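Local atomic coordinates of phosphoribosylaminoimidazole-succinocarboxamide synthase (Ehrlichia chaffeensis str. Arkansas, PDB entry 3KRE), a protein that joins L-aspartate to the carboxylate of 5-amino-1-(5-phospho-D-ribosyl)imidazole-4-carboxylate at the expense of ATP, forming SAICAR in de novo purine biosynthesis. Residues F201-N206 with S210-A215; E252-H255 with A259-N262. One frame throughout, in Å; residues are numbered along the deposited sequence.

Contact 1: residues F201-N206 with S210-A215; sequences FGKLHN and SDLFLA. With EDO (1,2-ethanediol), chain M.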
ATOM      1  N   PHE A 201       1.377   5.717   6.877  1.00  5.12           N
ATOM      2  CA  PHE A 201       0.440   6.451   7.701  1.00  6.28           C
ATOM      3  C   PHE A 201       0.849   7.911   7.747  1.00  6.20           C
ATOM      4  O   PHE A 201       2.022   8.246   7.572  1.00  6.23           O
ATOM      5  CB  PHE A 201       0.461   5.906   9.116  1.00  5.15           C
ATOM      6  CG  PHE A 201      -0.142   4.498   9.262  1.00  6.29           C
ATOM      7  CD1 PHE A 201      -1.455   4.315   9.679  1.00  6.61           C
ATOM      8  CD2 PHE A 201       0.635   3.372   9.004  1.00  5.99           C
ATOM      9  CE1 PHE A 201      -1.974   3.005   9.811  1.00  6.68           C
ATOM     10  CE2 PHE A 201       0.085   2.079   9.131  1.00  7.18           C
ATOM     11  CZ  PHE A 201      -1.181   1.925   9.555  1.00  6.23           C
ATOM     12  N   GLY A 202      -0.113   8.763   8.085  1.00  6.68           N
ATOM     13  CA  GLY A 202       0.162  10.174   8.300  1.00  7.88           C
ATOM     14  C   GLY A 202      -0.691  10.714   9.432  1.00  8.10           C
ATOM     15  O   GLY A 202      -1.491   9.989  10.021  1.00  8.89           O
ATOM     16  N   LYS A 203      -0.461  11.962   9.767  1.00  9.75           N
ATOM     17  CA  LYS A 203      -1.173  12.579  10.860  1.00 10.50           C
ATOM     18  C   LYS A 203      -1.749  13.889  10.388  1.00 11.50           C
ATOM     19  O   LYS A 203      -1.187  14.535   9.456  1.00 11.22           O
ATOM     20  CB  LYS A 203      -0.240  12.793  12.047  1.00 10.69           C
ATOM     21  CG  LYS A 203       0.158  11.497  12.725  1.00 13.40           C
ATOM     22  CD  LYS A 203       0.593  11.702  14.151  1.00 17.91           C
ATOM     23  CE  LYS A 203       2.025  12.051  14.288  1.00 20.80           C
ATOM     24  NZ  LYS A 203       2.334  12.357  15.758  1.00 21.74           N
ATOM     25  N   LEU A 204      -2.875  14.256  11.022  1.00 13.16           N
ATOM     26  CA  LEU A 204      -3.539  15.511  10.702  1.00 15.11           C
ATOM     27  C   LEU A 204      -2.640  16.666  11.009  1.00 15.26           C
ATOM     28  O   LEU A 204      -1.886  16.716  12.020  1.00 13.98           O
ATOM     29  CB  LEU A 204      -4.886  15.707  11.397  1.00 15.55           C
ATOM     30  CG  LEU A 204      -5.982  14.637  11.288  1.00 19.73           C
ATOM     31  CD1 LEU A 204      -7.111  14.887  12.286  1.00 23.54           C
ATOM     32  CD2 LEU A 204      -6.519  14.565   9.851  1.00 22.45           C
ATOM     33  N   HIS A 205      -2.744  17.589  10.058  1.00 16.14           N
ATOM     34  CA  HIS A 205      -2.326  18.964  10.155  1.00 15.28           C
ATOM     35  C   HIS A 205      -2.613  19.530  11.463  1.00 13.40           C
ATOM     36  O   HIS A 205      -3.776  19.504  11.887  1.00 16.07           O
ATOM     37  CB  HIS A 205      -3.141  19.871   9.244  1.00 14.11           C
ATOM     38  N   ASN A 206      -1.580  20.100  12.055  1.00  9.07           N
ATOM     39  CA  ASN A 206      -1.797  21.067  13.103  1.00  7.89           C
ATOM     40  C   ASN A 206      -2.513  20.436  14.292  1.00  7.06           C
ATOM     41  O   ASN A 206      -3.150  21.130  15.072  1.00  5.50           O
ATOM     42  CB  ASN A 206      -2.652  22.217  12.576  1.00  7.25           C
ATOM     43  CG  ASN A 206      -1.989  23.014  11.436  1.00  7.46           C
ATOM     44  OD1 ASN A 206      -0.805  22.846  11.118  1.00  7.45           O
ATOM     45  ND2 ASN A 206      -2.745  23.928  10.874  1.00  8.72           N
ATOM     46  N   SER A 210      -3.058  14.039  16.897  1.00  9.10           N
ATOM     47  CA  SER A 210      -3.656  13.313  15.787  1.00 10.21           C
ATOM     48  C   SER A 210      -3.433  11.805  15.955  1.00 10.08           C
ATOM     49  O   SER A 210      -2.355  11.375  16.355  1.00  9.07           O
ATOM     50  CB  SER A 210      -3.004  13.758  14.487  1.00  9.96           C
ATOM     51  OG  SER A 210      -3.549  13.091  13.388  1.00 10.92           O
ATOM     52  N   ASP A 211      -4.443  11.013  15.645  1.00 10.64           N
ATOM     53  CA  ASP A 211      -4.230   9.564  15.554  1.00 11.07           C
ATOM     54  C   ASP A 211      -3.550   9.298  14.195  1.00 10.56           C
ATOM     55  O   ASP A 211      -3.304  10.224  13.409  1.00  9.64           O
ATOM     56  CB  ASP A 211      -5.562   8.832  15.723  1.00 12.32           C
ATOM     57  CG  ASP A 211      -5.421   7.362  16.145  1.00 14.37           C
ATOM     58  OD1 ASP A 211      -4.295   6.801  16.224  1.00 14.82           O
ATOM     59  OD2 ASP A 211      -6.493   6.774  16.420  1.00 17.18           O
ATOM     60  N   LEU A 212      -3.211   8.035  13.948  1.00 10.63           N
ATOM     61  CA  LEU A 212      -2.521   7.617  12.757  1.00  9.80           C
ATOM     62  C   LEU A 212      -3.564   7.300  11.685  1.00  9.36           C
ATOM     63  O   LEU A 212      -4.488   6.504  11.916  1.00  9.23           O
ATOM     64  CB  LEU A 212      -1.684   6.367  13.077  1.00  9.80           C
ATOM     65  CG  LEU A 212      -0.579   6.569  14.115  1.00 11.72           C
ATOM     66  CD1 LEU A 212       0.106   5.200  14.475  1.00 11.76           C
ATOM     67  CD2 LEU A 212       0.432   7.611  13.621  1.00 13.71           C
ATOM     68  N   PHE A 213      -3.452   7.976  10.551  1.00  7.94           N
ATOM     69  CA  PHE A 213      -4.373   7.797   9.432  1.00  6.89           C
ATOM     70  C   PHE A 213      -3.684   7.019   8.357  1.00  6.20           C
ATOM     71  O   PHE A 213      -2.626   7.418   7.888  1.00  6.87           O
ATOM     72  CB  PHE A 213      -4.825   9.145   8.883  1.00  7.58           C
ATOM     73  CG  PHE A 213      -5.786   9.845   9.827  1.00  8.12           C
ATOM     74  CD1 PHE A 213      -7.151   9.782   9.620  1.00  7.05           C
ATOM     75  CD2 PHE A 213      -5.303  10.456  10.973  1.00 12.35           C
ATOM     76  CE1 PHE A 213      -8.031  10.372  10.502  1.00 10.33           C
ATOM     77  CE2 PHE A 213      -6.211  11.046  11.904  1.00 13.31           C
ATOM     78  CZ  PHE A 213      -7.539  11.023  11.644  1.00 12.20           C
ATOM     79  N   LEU A 214      -4.341   5.975   7.881  1.00  6.64           N
ATOM     80  CA  LEU A 214      -3.806   5.229   6.759  1.00  5.82           C
ATOM     81  C   LEU A 214      -3.827   6.097   5.483  1.00  6.25           C
ATOM     82  O   LEU A 214      -4.843   6.730   5.139  1.00  6.29           O
ATOM     83  CB  LEU A 214      -4.599   3.947   6.518  1.00  5.63           C
ATOM     84  CG  LEU A 214      -3.968   2.968   5.538  1.00  8.46           C
ATOM     85  CD1 LEU A 214      -2.677   2.367   6.114  1.00  7.89           C
ATOM     86  CD2 LEU A 214      -5.003   1.886   5.246  1.00  8.79           C
ATOM     87  N   ALA A 215      -2.705   6.099   4.778  1.00  5.71           N
ATOM     88  CA  ALA A 215      -2.542   6.974   3.602  1.00  5.76           C
ATOM     89  C   ALA A 215      -2.045   6.165   2.397  1.00  6.34           C
ATOM     90  O   ALA A 215      -2.252   4.958   2.339  1.00  5.83           O
ATOM     91  CB  ALA A 215      -1.604   8.079   3.967  1.00  6.22           C
TER
HETATM   92  C1  EDO M 309       2.925  21.257  11.187  1.00 32.02           C
HETATM   93  O1  EDO M 309       1.903  22.244  11.433  1.00 33.09           O
HETATM   94  C2  EDO M 309       2.403  19.965  10.549  1.00 31.96           C
HETATM   95  O2  EDO M 309       0.988  20.010  10.278  1.00 30.60           O
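Gly202 and Phe213 satisfy each other's backbone twice over: Gly202 N donates to Phe213 O at 2.9 Å, in the plane of that carbonyl, and Phe213 N returns a bond to Gly202 O that is straighter, 170° at the hydrogen. Towards the turn, side-chain bonding takes over from this ladder. Leu204 N gives its hydrogen to Ser210 OG at 2.7 Å, and the hydroxyl in turn donates to Asp211 O, on a lone pair in the carbonyl plane. Ser210 OG is therefore engaged both as acceptor and as donor, and its position anti to the backbone N (chi1 -180°) directs it at Leu204 N. Asp211 OD1 accepts Leu212 N at 2.8 Å, from above the carboxylate plane, while OD2 forms salt bridges with Lys88 and Lys171.

The two segments are the arms of a beta hairpin at the end of strand 192-204, part of the large antiparallel sheet of the SAICAR synthetase fold. Phe201 and Leu214 form the non-hydrogen-bonded pair, in which Leu214 CD1 lies over one face of the Phe201 ring, 3.9 Å from its centroid, in a CH-pi contact; helix 166-189 packs against this phenyl group through Ile172, Ser176 and Ile179. Phe213 is on the other face of the sheet. Leu204 CD2 sits above its ring, displaced toward the rim, and Gly202 O lies at the ring's edge. Lys203 and Leu212 run alongside each other, with Lys203 CG 4.0 Å from Leu212 CD2, before the lysine chain bends at chi3 and its NZ forms a salt bridge with Glu168. At the turn, Asn206 N and OD1 bind a 1,2-ethanediol molecule, probably from the crystallisation liquor.

Contact 2: residues E252-H255 with A259-N262; sequences EVAH and AIPN. With EDO (1,2-ethanediol), chain H.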
ATOM      1  N   GLU A 252      -7.956  -8.757 -12.805  1.00  7.10           N
ATOM      2  CA  GLU A 252      -8.506  -9.877 -12.038  1.00  6.61           C
ATOM      3  C   GLU A 252      -8.787  -9.503 -10.576  1.00  6.91           C
ATOM      4  O   GLU A 252      -9.845  -9.862 -10.014  1.00  5.54           O
ATOM      5  CB  GLU A 252      -7.562 -11.088 -12.137  1.00  7.34           C
ATOM      6  CG  GLU A 252      -7.971 -12.335 -11.337  1.00  8.55           C
ATOM      7  CD  GLU A 252      -7.206 -13.623 -11.712  1.00 11.61           C
ATOM      8  OE1 GLU A 252      -6.632 -13.704 -12.833  1.00 15.20           O
ATOM      9  OE2 GLU A 252      -7.228 -14.578 -10.904  1.00 10.12           O
ATOM     10  N   VAL A 253      -7.853  -8.788  -9.944  1.00  6.16           N
ATOM     11  CA  VAL A 253      -8.053  -8.370  -8.560  1.00  6.56           C
ATOM     12  C   VAL A 253      -9.301  -7.456  -8.518  1.00  6.23           C
ATOM     13  O   VAL A 253     -10.205  -7.641  -7.674  1.00  5.44           O
ATOM     14  CB  VAL A 253      -6.833  -7.626  -7.988  1.00  6.99           C
ATOM     15  CG1 VAL A 253      -7.143  -7.045  -6.557  1.00  4.40           C
ATOM     16  CG2 VAL A 253      -5.607  -8.547  -7.977  1.00  5.53           C
ATOM     17  N   ALA A 254      -9.364  -6.493  -9.432  1.00  6.15           N
ATOM     18  CA  ALA A 254     -10.523  -5.592  -9.459  1.00  5.32           C
ATOM     19  C   ALA A 254     -11.844  -6.318  -9.670  1.00  5.03           C
ATOM     20  O   ALA A 254     -12.861  -6.013  -9.017  1.00  5.12           O
ATOM     21  CB  ALA A 254     -10.355  -4.510 -10.496  1.00  5.04           C
ATOM     22  N   HIS A 255     -11.845  -7.268 -10.584  1.00  4.90           N
ATOM     23  CA  HIS A 255     -13.054  -8.014 -10.848  1.00  4.94           C
ATOM     24  C   HIS A 255     -13.509  -8.829  -9.685  1.00  5.65           C
ATOM     25  O   HIS A 255     -14.691  -8.832  -9.361  1.00  7.33           O
ATOM     26  CB  HIS A 255     -12.876  -8.916 -12.051  1.00  5.06           C
ATOM     27  CG  HIS A 255     -12.818  -8.181 -13.341  1.00  6.13           C
ATOM     28  ND1 HIS A 255     -12.379  -8.760 -14.509  1.00  6.56           N
ATOM     29  CD2 HIS A 255     -13.163  -6.908 -13.653  1.00  9.07           C
ATOM     30  CE1 HIS A 255     -12.442  -7.871 -15.484  1.00  8.92           C
ATOM     31  NE2 HIS A 255     -12.928  -6.743 -14.993  1.00  9.13           N
ATOM     32  N   ALA A 259     -14.640  -4.070  -7.533  1.00  7.83           N
ATOM     33  CA  ALA A 259     -14.187  -2.724  -7.184  1.00  8.99           C
ATOM     34  C   ALA A 259     -14.504  -1.660  -8.213  1.00  9.58           C
ATOM     35  O   ALA A 259     -14.341  -0.480  -7.925  1.00 10.46           O
ATOM     36  CB  ALA A 259     -12.675  -2.722  -6.899  1.00  8.21           C
ATOM     37  N   ILE A 260     -14.884  -2.051  -9.425  1.00 11.00           N
ATOM     38  CA  ILE A 260     -15.079  -1.086 -10.503  1.00 12.28           C
ATOM     39  C   ILE A 260     -16.543  -0.646 -10.456  1.00 14.69           C
ATOM     40  O   ILE A 260     -17.436  -1.482 -10.554  1.00 13.62           O
ATOM     41  CB  ILE A 260     -14.739  -1.697 -11.879  1.00 12.35           C
ATOM     42  CG1 ILE A 260     -13.253  -2.047 -11.946  1.00 13.25           C
ATOM     43  CG2 ILE A 260     -15.034  -0.728 -13.033  1.00 12.48           C
ATOM     44  CD1 ILE A 260     -12.867  -2.811 -13.233  1.00 14.86           C
ATOM     45  N   PRO A 261     -16.794   0.657 -10.285  1.00 17.27           N
ATOM     46  CA  PRO A 261     -18.182   1.144 -10.303  1.00 19.63           C
ATOM     47  C   PRO A 261     -18.852   1.084 -11.677  1.00 21.36           C
ATOM     48  O   PRO A 261     -18.174   1.040 -12.714  1.00 21.30           O
ATOM     49  CB  PRO A 261     -18.060   2.602  -9.836  1.00 19.72           C
ATOM     50  CG  PRO A 261     -16.658   2.967  -9.952  1.00 19.63           C
ATOM     51  CD  PRO A 261     -15.812   1.743 -10.122  1.00 18.11           C
ATOM     52  N   ASN A 262     -20.186   1.080 -11.665  1.00 24.49           N
ATOM     53  CA  ASN A 262     -21.014   1.114 -12.893  1.00 26.25           C
ATOM     54  C   ASN A 262     -20.969   2.454 -13.641  1.00 26.99           C
ATOM     55  O   ASN A 262     -20.710   3.510 -13.048  1.00 27.78           O
ATOM     56  CB  ASN A 262     -22.479   0.757 -12.558  1.00 26.86           C
ATOM     57  CG  ASN A 262     -22.695  -0.750 -12.329  1.00 28.97           C
ATOM     58  OD1 ASN A 262     -21.758  -1.538 -12.389  1.00 31.48           O
ATOM     59  ND2 ASN A 262     -23.944  -1.145 -12.053  1.00 29.94           N
TER
HETATM   60  C1  EDO H 304      -3.582 -12.964 -13.860  1.00 21.52           C
HETATM   61  O1  EDO H 304      -4.111 -14.294 -13.982  1.00 21.25           O
HETATM   62  C2  EDO H 304      -2.701 -12.535 -15.031  1.00 20.25           C
HETATM   63  O2  EDO H 304      -3.326 -12.919 -16.269  1.00 20.41           O
HETATM   64  O   HOH W   1     -14.798  -4.832 -10.784  1.00 19.60           O
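With CG1 anti to its own carbonyl carbon (chi1 -65°) and the chain extended beyond it, Ile260 reaches back toward the last turns of the helix, bringing CG1 to 4.1 Å from Ala254 CB. The CD1 methyl goes on to His255, whose first torsion (-72°) sets CG beside the backbone N; Ile260 CD1 approaches His255 CD2 obliquely at 4.1 Å. The polar link is made by the backbone: Ala259 N donates to Ala254 O over 3.0 Å, almost straight at 175° and in the carbonyl plane.

This bond, from residue i+5 back to residue i, is one residue longer in span than the i+4 to i bond of an alpha-helix and marks the C-terminal end of helix 246-257, where the chain leaves toward its last modelled residue. Ala254 O has a second donor, a water at 2.9 Å, which itself accepts from Ile260 N at 3.1 Å. Two successive backbone N-H groups, one directly and one through water, thus converge on a single helix carbonyl. The same water lies in the plane of the His255 ring, at its edge. Beyond the helix end, Ala259 rests on Phe77 and Ile260 on Leu70, both of helix 67-84.

How the contacts relate
Contacts 1 and 2 share no element and do not touch; their centres are 28 Å apart, and contact 1 closes in the chain before contact 2 opens. Contact 1 is largely buried, joining two arms of a hairpin in the main sheet, with helix 166-189 packed on one side. Contact 2 is smaller and only partly buried, holding the chain's final loop to helix 246-257 beside helix 67-84. Their chemistry differs accordingly. Residues 201-206 and 210-215 combine reciprocal strand bonds, a serine hydroxyl that both accepts and donates, and CH-pi contacts, whereas 252-255 and 259-262 depend on one helix carbonyl, a bridging water and a few apolar touches.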